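Local coordinates for protein ribose-5-phosphate isomerase RpiB (Thermotoga maritima, PDB 1O1X) that probably interconverts ribose 5-phosphate and ribulose 5-phosphate, as an isomerase of the LacAB/RpiB family, at residues 26-37 with 123-133. Residues are numbered along the deposited sequence; the frame is centred on the assembly and turned at random. Where two conformers were deposited one is given.
Sequences LKEKVKNYLLGK and IGAELAFWIVD
Y33 OH donates a hydrogen bond to D133 OD2 at 2.7 Å, reaching the syn lone pair on the side facing the other carboxylate oxygen. That other oxygen, OD1, lies in the plane of the tyrosine ring at its edge, 3.2 Å from CE2. A weak bond from K37 NZ reaches the same hydroxyl, and K37 CD rests over the rim of one ring face. The opposite face takes F129: the planes differ by only 1° and the centroids stand 4.2 Å apart, an offset stack. The offset brings each CB over the other ring, giving reciprocal CH-pi contacts, with F129 CB 3.8 Å from the Y33 centroid and Y33 CB 3.9 Å from the F129 centroid. With CG anti to the backbone N (chi1 175°), the Y33 ring extends across to the second helix, where it meets F129. With the ring cut back to an alanine at Y33, the D133 carboxylate would probably lose its hydroxyl donor and the face of F129 the cover it has from the stack.

Toward L26, and along V30 and L34, the contact is mainly aliphatic. L26 CD1 lies 3.7 Å from A125 CA and also against the A128 CB, an approach consistent with the small side chains there. V30 touches A128, F129 and V132, and L34 CD2 packs 3.8 Å from V132 CG1. V30 and L34 also touch strands 14-18 and 40-43, respectively, so this seam continues into the sheet. The axes of the helical segments 26-36 and 125-133 come within 10.1 Å and cross at -51°; the contact thus joins two helices packed side by side on the parallel sheet of a Rossmann-like alpha/beta fold, the architecture of the RpiB family.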
loop_
_atom_site.group_PDB
_atom_site.type_symbol
_atom_site.label_atom_id
_atom_site.label_comp_id
_atom_site.label_asym_id
_atom_site.label_seq_id
_atom_site.Cartn_x
_atom_site.Cartn_y
_atom_site.Cartn_z
ATOM N N LEU A 26 -1.269 17.135 -7.037
ATOM C CA LEU A 26 -2.351 16.357 -6.459
ATOM C C LEU A 26 -3.274 17.292 -5.674
ATOM O O LEU A 26 -4.478 17.092 -5.667
ATOM C CB LEU A 26 -1.848 15.214 -5.601
ATOM C CG LEU A 26 -2.931 14.301 -5.008
ATOM C CD1 LEU A 26 -3.765 13.641 -6.049
ATOM C CD2 LEU A 26 -2.358 13.261 -4.090
ATOM N N LYS A 27 -2.702 18.291 -4.992
ATOM C CA LYS A 27 -3.488 19.252 -4.209
ATOM C C LYS A 27 -4.515 19.938 -5.126
ATOM O O LYS A 27 -5.656 20.070 -4.787
ATOM C CB LYS A 27 -2.574 20.288 -3.543
ATOM C CG LYS A 27 -3.305 21.307 -2.646
ATOM C CD LYS A 27 -3.659 22.605 -3.303
ATOM C CE LYS A 27 -2.448 23.543 -3.359
ATOM N NZ LYS A 27 -2.766 24.775 -4.157
ATOM N N GLU A 28 -4.065 20.385 -6.288
ATOM C CA GLU A 28 -4.918 20.990 -7.284
ATOM C C GLU A 28 -6.036 20.058 -7.764
ATOM O O GLU A 28 -7.192 20.475 -7.888
ATOM C CB GLU A 28 -4.063 21.455 -8.465
ATOM C CG GLU A 28 -3.129 22.627 -8.120
ATOM C CD GLU A 28 -3.908 23.906 -7.830
ATOM O OE1 GLU A 28 -4.538 24.428 -8.771
ATOM O OE2 GLU A 28 -3.925 24.363 -6.655
ATOM N N LYS A 29 -5.699 18.793 -8.034
ATOM C CA LYS A 29 -6.695 17.821 -8.454
ATOM C C LYS A 29 -7.734 17.551 -7.364
ATOM O O LYS A 29 -8.908 17.496 -7.637
ATOM C CB LYS A 29 -6.005 16.536 -8.883
ATOM C CG LYS A 29 -5.234 16.712 -10.185
ATOM C CD LYS A 29 -4.464 15.480 -10.538
ATOM C CE LYS A 29 -3.908 15.601 -11.960
ATOM N NZ LYS A 29 -2.858 14.561 -12.179
ATOM N N VAL A 30 -7.299 17.445 -6.134
ATOM C CA VAL A 30 -8.194 17.223 -4.998
ATOM C C VAL A 30 -9.100 18.428 -4.768
ATOM O O VAL A 30 -10.306 18.303 -4.557
ATOM C CB VAL A 30 -7.408 16.849 -3.734
ATOM C CG1 VAL A 30 -8.286 16.905 -2.513
ATOM C CG2 VAL A 30 -6.816 15.420 -3.887
ATOM N N LYS A 31 -8.518 19.611 -4.815
ATOM C CA LYS A 31 -9.289 20.843 -4.741
ATOM C C LYS A 31 -10.364 20.907 -5.797
ATOM O O LYS A 31 -11.512 21.156 -5.472
ATOM C CB LYS A 31 -8.395 22.041 -4.870
ATOM C CG LYS A 31 -9.150 23.355 -4.894
ATOM C CD LYS A 31 -8.216 24.519 -4.855
ATOM C CE LYS A 31 -7.561 24.774 -6.156
ATOM N NZ LYS A 31 -7.006 26.140 -5.996
ATOM N N ASN A 32 -10.000 20.650 -7.047
ATOM C CA ASN A 32 -10.965 20.707 -8.140
ATOM C C ASN A 32 -12.036 19.640 -8.047
ATOM O O ASN A 32 -13.163 19.864 -8.405
ATOM C CB ASN A 32 -10.233 20.636 -9.454
ATOM C CG ASN A 32 -9.394 21.878 -9.717
ATOM O OD1 ASN A 32 -9.616 22.931 -9.123
ATOM N ND2 ASN A 32 -8.395 21.743 -10.590
ATOM N N TYR A 33 -11.685 18.487 -7.526
ATOM C CA TYR A 33 -12.638 17.411 -7.282
ATOM C C TYR A 33 -13.691 17.860 -6.285
ATOM O O TYR A 33 -14.900 17.710 -6.526
ATOM C CB TYR A 33 -11.917 16.148 -6.807
ATOM C CG TYR A 33 -12.827 15.002 -6.411
ATOM C CD1 TYR A 33 -13.532 14.292 -7.372
ATOM C CD2 TYR A 33 -12.967 14.622 -5.071
ATOM C CE1 TYR A 33 -14.361 13.232 -7.020
ATOM C CE2 TYR A 33 -13.807 13.557 -4.701
ATOM C CZ TYR A 33 -14.488 12.874 -5.690
ATOM O OH TYR A 33 -15.308 11.831 -5.394
ATOM N N LEU A 34 -13.239 18.467 -5.194
ATOM C CA LEU A 34 -14.131 18.990 -4.176
ATOM C C LEU A 34 -15.006 20.110 -4.705
ATOM O O LEU A 34 -16.234 20.115 -4.468
ATOM C CB LEU A 34 -13.331 19.450 -2.942
ATOM C CG LEU A 34 -12.643 18.285 -2.233
ATOM C CD1 LEU A 34 -11.671 18.820 -1.211
ATOM C CD2 LEU A 34 -13.656 17.345 -1.567
ATOM N N LEU A 35 -14.391 21.061 -5.404
ATOM C CA LEU A 35 -15.129 22.175 -5.990
ATOM C C LEU A 35 -16.234 21.683 -6.934
ATOM O O LEU A 35 -17.327 22.235 -6.963
ATOM C CB LEU A 35 -14.192 23.161 -6.703
ATOM C CG LEU A 35 -13.238 23.968 -5.832
ATOM C CD1 LEU A 35 -12.296 24.816 -6.688
ATOM C CD2 LEU A 35 -13.985 24.894 -4.861
ATOM N N GLY A 36 -15.948 20.640 -7.696
ATOM C CA GLY A 36 -16.909 20.031 -8.609
ATOM C C GLY A 36 -18.105 19.386 -7.915
ATOM O O GLY A 36 -19.122 19.184 -8.502
ATOM N N LYS A 37 -17.999 19.077 -6.647
ATOM C CA LYS A 37 -19.128 18.584 -5.874
ATOM C C LYS A 37 -19.864 19.720 -5.113
ATOM O O LYS A 37 -20.779 19.450 -4.332
ATOM C CB LYS A 37 -18.610 17.531 -4.883
ATOM C CG LYS A 37 -18.231 16.199 -5.524
ATOM C CD LYS A 37 -17.436 15.359 -4.569
ATOM C CE LYS A 37 -17.805 13.851 -4.719
ATOM N NZ LYS A 37 -18.008 13.376 -6.177
ATOM N N ILE A 123 0.527 8.369 -4.257
ATOM C CA ILE A 123 -0.758 7.859 -4.687
ATOM C C ILE A 123 -1.292 8.563 -5.924
ATOM O O ILE A 123 -0.968 9.705 -6.230
ATOM C CB ILE A 123 -1.859 7.877 -3.581
ATOM C CG1 ILE A 123 -2.173 9.297 -3.124
ATOM C CG2 ILE A 123 -1.486 6.932 -2.421
ATOM C CD1 ILE A 123 -3.451 9.300 -2.193
ATOM N N GLY A 124 -2.165 7.841 -6.596
ATOM C CA GLY A 124 -2.889 8.331 -7.744
ATOM C C GLY A 124 -4.058 9.178 -7.319
ATOM O O GLY A 124 -4.616 9.027 -6.243
ATOM N N ALA A 125 -4.436 10.071 -8.196
ATOM C CA ALA A 125 -5.525 10.967 -7.966
ATOM C C ALA A 125 -6.841 10.263 -7.696
ATOM O O ALA A 125 -7.553 10.633 -6.767
ATOM C CB ALA A 125 -5.641 11.862 -9.137
ATOM N N GLU A 126 -7.192 9.246 -8.466
ATOM C CA GLU A 126 -8.484 8.605 -8.250
ATOM C C GLU A 126 -8.513 7.882 -6.875
ATOM O O GLU A 126 -9.515 7.939 -6.152
ATOM C CB GLU A 126 -8.843 7.661 -9.394
ATOM C CG GLU A 126 -9.921 6.634 -9.050
ATOM C CD GLU A 126 -11.274 6.830 -9.728
ATOM O OE1 GLU A 126 -12.031 7.746 -9.299
ATOM O OE2 GLU A 126 -11.617 5.993 -10.630
ATOM N N LEU A 127 -7.402 7.275 -6.481
ATOM C CA LEU A 127 -7.321 6.726 -5.123
ATOM C C LEU A 127 -7.465 7.802 -4.058
ATOM O O LEU A 127 -8.155 7.596 -3.039
ATOM C CB LEU A 127 -6.033 5.940 -4.925
ATOM C CG LEU A 127 -5.776 5.325 -3.546
ATOM C CD1 LEU A 127 -6.885 4.357 -3.220
ATOM C CD2 LEU A 127 -4.429 4.599 -3.503
ATOM N N ALA A 128 -6.775 8.924 -4.245
ATOM C CA ALA A 128 -6.903 10.091 -3.349
ATOM C C ALA A 128 -8.362 10.528 -3.216
ATOM O O ALA A 128 -8.815 10.832 -2.140
ATOM C CB ALA A 128 -6.071 11.262 -3.886
ATOM N N PHE A 129 -9.087 10.589 -4.321
ATOM C CA PHE A 129 -10.503 10.973 -4.296
ATOM C C PHE A 129 -11.354 10.008 -3.444
ATOM O O PHE A 129 -12.214 10.464 -2.671
ATOM C CB PHE A 129 -11.122 11.064 -5.716
ATOM C CG PHE A 129 -10.454 12.063 -6.658
ATOM C CD1 PHE A 129 -9.609 13.094 -6.206
ATOM C CD2 PHE A 129 -10.691 11.955 -8.028
ATOM C CE1 PHE A 129 -9.007 13.951 -7.107
ATOM C CE2 PHE A 129 -10.096 12.834 -8.938
ATOM C CZ PHE A 129 -9.269 13.815 -8.488
ATOM N N TRP A 130 -11.115 8.696 -3.571
ATOM C CA TRP A 130 -11.795 7.723 -2.742
ATOM C C TRP A 130 -11.466 7.896 -1.268
ATOM O O TRP A 130 -12.353 7.726 -0.410
ATOM C CB TRP A 130 -11.463 6.267 -3.097
ATOM C CG TRP A 130 -11.725 5.875 -4.499
ATOM C CD1 TRP A 130 -12.553 6.472 -5.395
ATOM C CD2 TRP A 130 -11.115 4.766 -5.180
ATOM N NE1 TRP A 130 -12.448 5.830 -6.611
ATOM C CE2 TRP A 130 -11.562 4.790 -6.504
ATOM C CE3 TRP A 130 -10.181 3.805 -4.809
ATOM C CZ2 TRP A 130 -11.133 3.859 -7.460
ATOM C CZ3 TRP A 130 -9.769 2.865 -5.742
ATOM C CH2 TRP A 130 -10.234 2.909 -7.054
ATOM N N ILE A 131 -10.207 8.206 -0.966
ATOM C CA ILE A 131 -9.784 8.426 0.420
ATOM C C ILE A 131 -10.494 9.654 0.981
ATOM O O ILE A 131 -11.030 9.618 2.107
ATOM C CB ILE A 131 -8.234 8.546 0.538
ATOM C CG1 ILE A 131 -7.549 7.221 0.149
ATOM C CG2 ILE A 131 -7.786 8.955 1.932
ATOM C CD1 ILE A 131 -6.057 7.362 -0.091
ATOM N N VAL A 132 -10.530 10.717 0.196
ATOM C CA VAL A 132 -11.202 11.965 0.580
ATOM C C VAL A 132 -12.697 11.731 0.837
ATOM O O VAL A 132 -13.222 12.190 1.847
ATOM C CB VAL A 132 -10.995 13.067 -0.491
ATOM C CG1 VAL A 132 -11.947 14.256 -0.271
ATOM C CG2 VAL A 132 -9.551 13.545 -0.519
ATOM N N ASP A 133 -13.379 11.017 -0.067
ATOM C CA ASP A 133 -14.807 10.734 0.062
ATOM C C ASP A 133 -15.085 9.948 1.357
ATOM O O ASP A 133 -16.039 10.237 2.079
ATOM C CB ASP A 133 -15.316 9.867 -1.079
ATOM C CG ASP A 133 -15.452 10.607 -2.408
ATOM O OD1 ASP A 133 -15.348 11.845 -2.476
ATOM O OD2 ASP A 133 -15.691 9.942 -3.438
#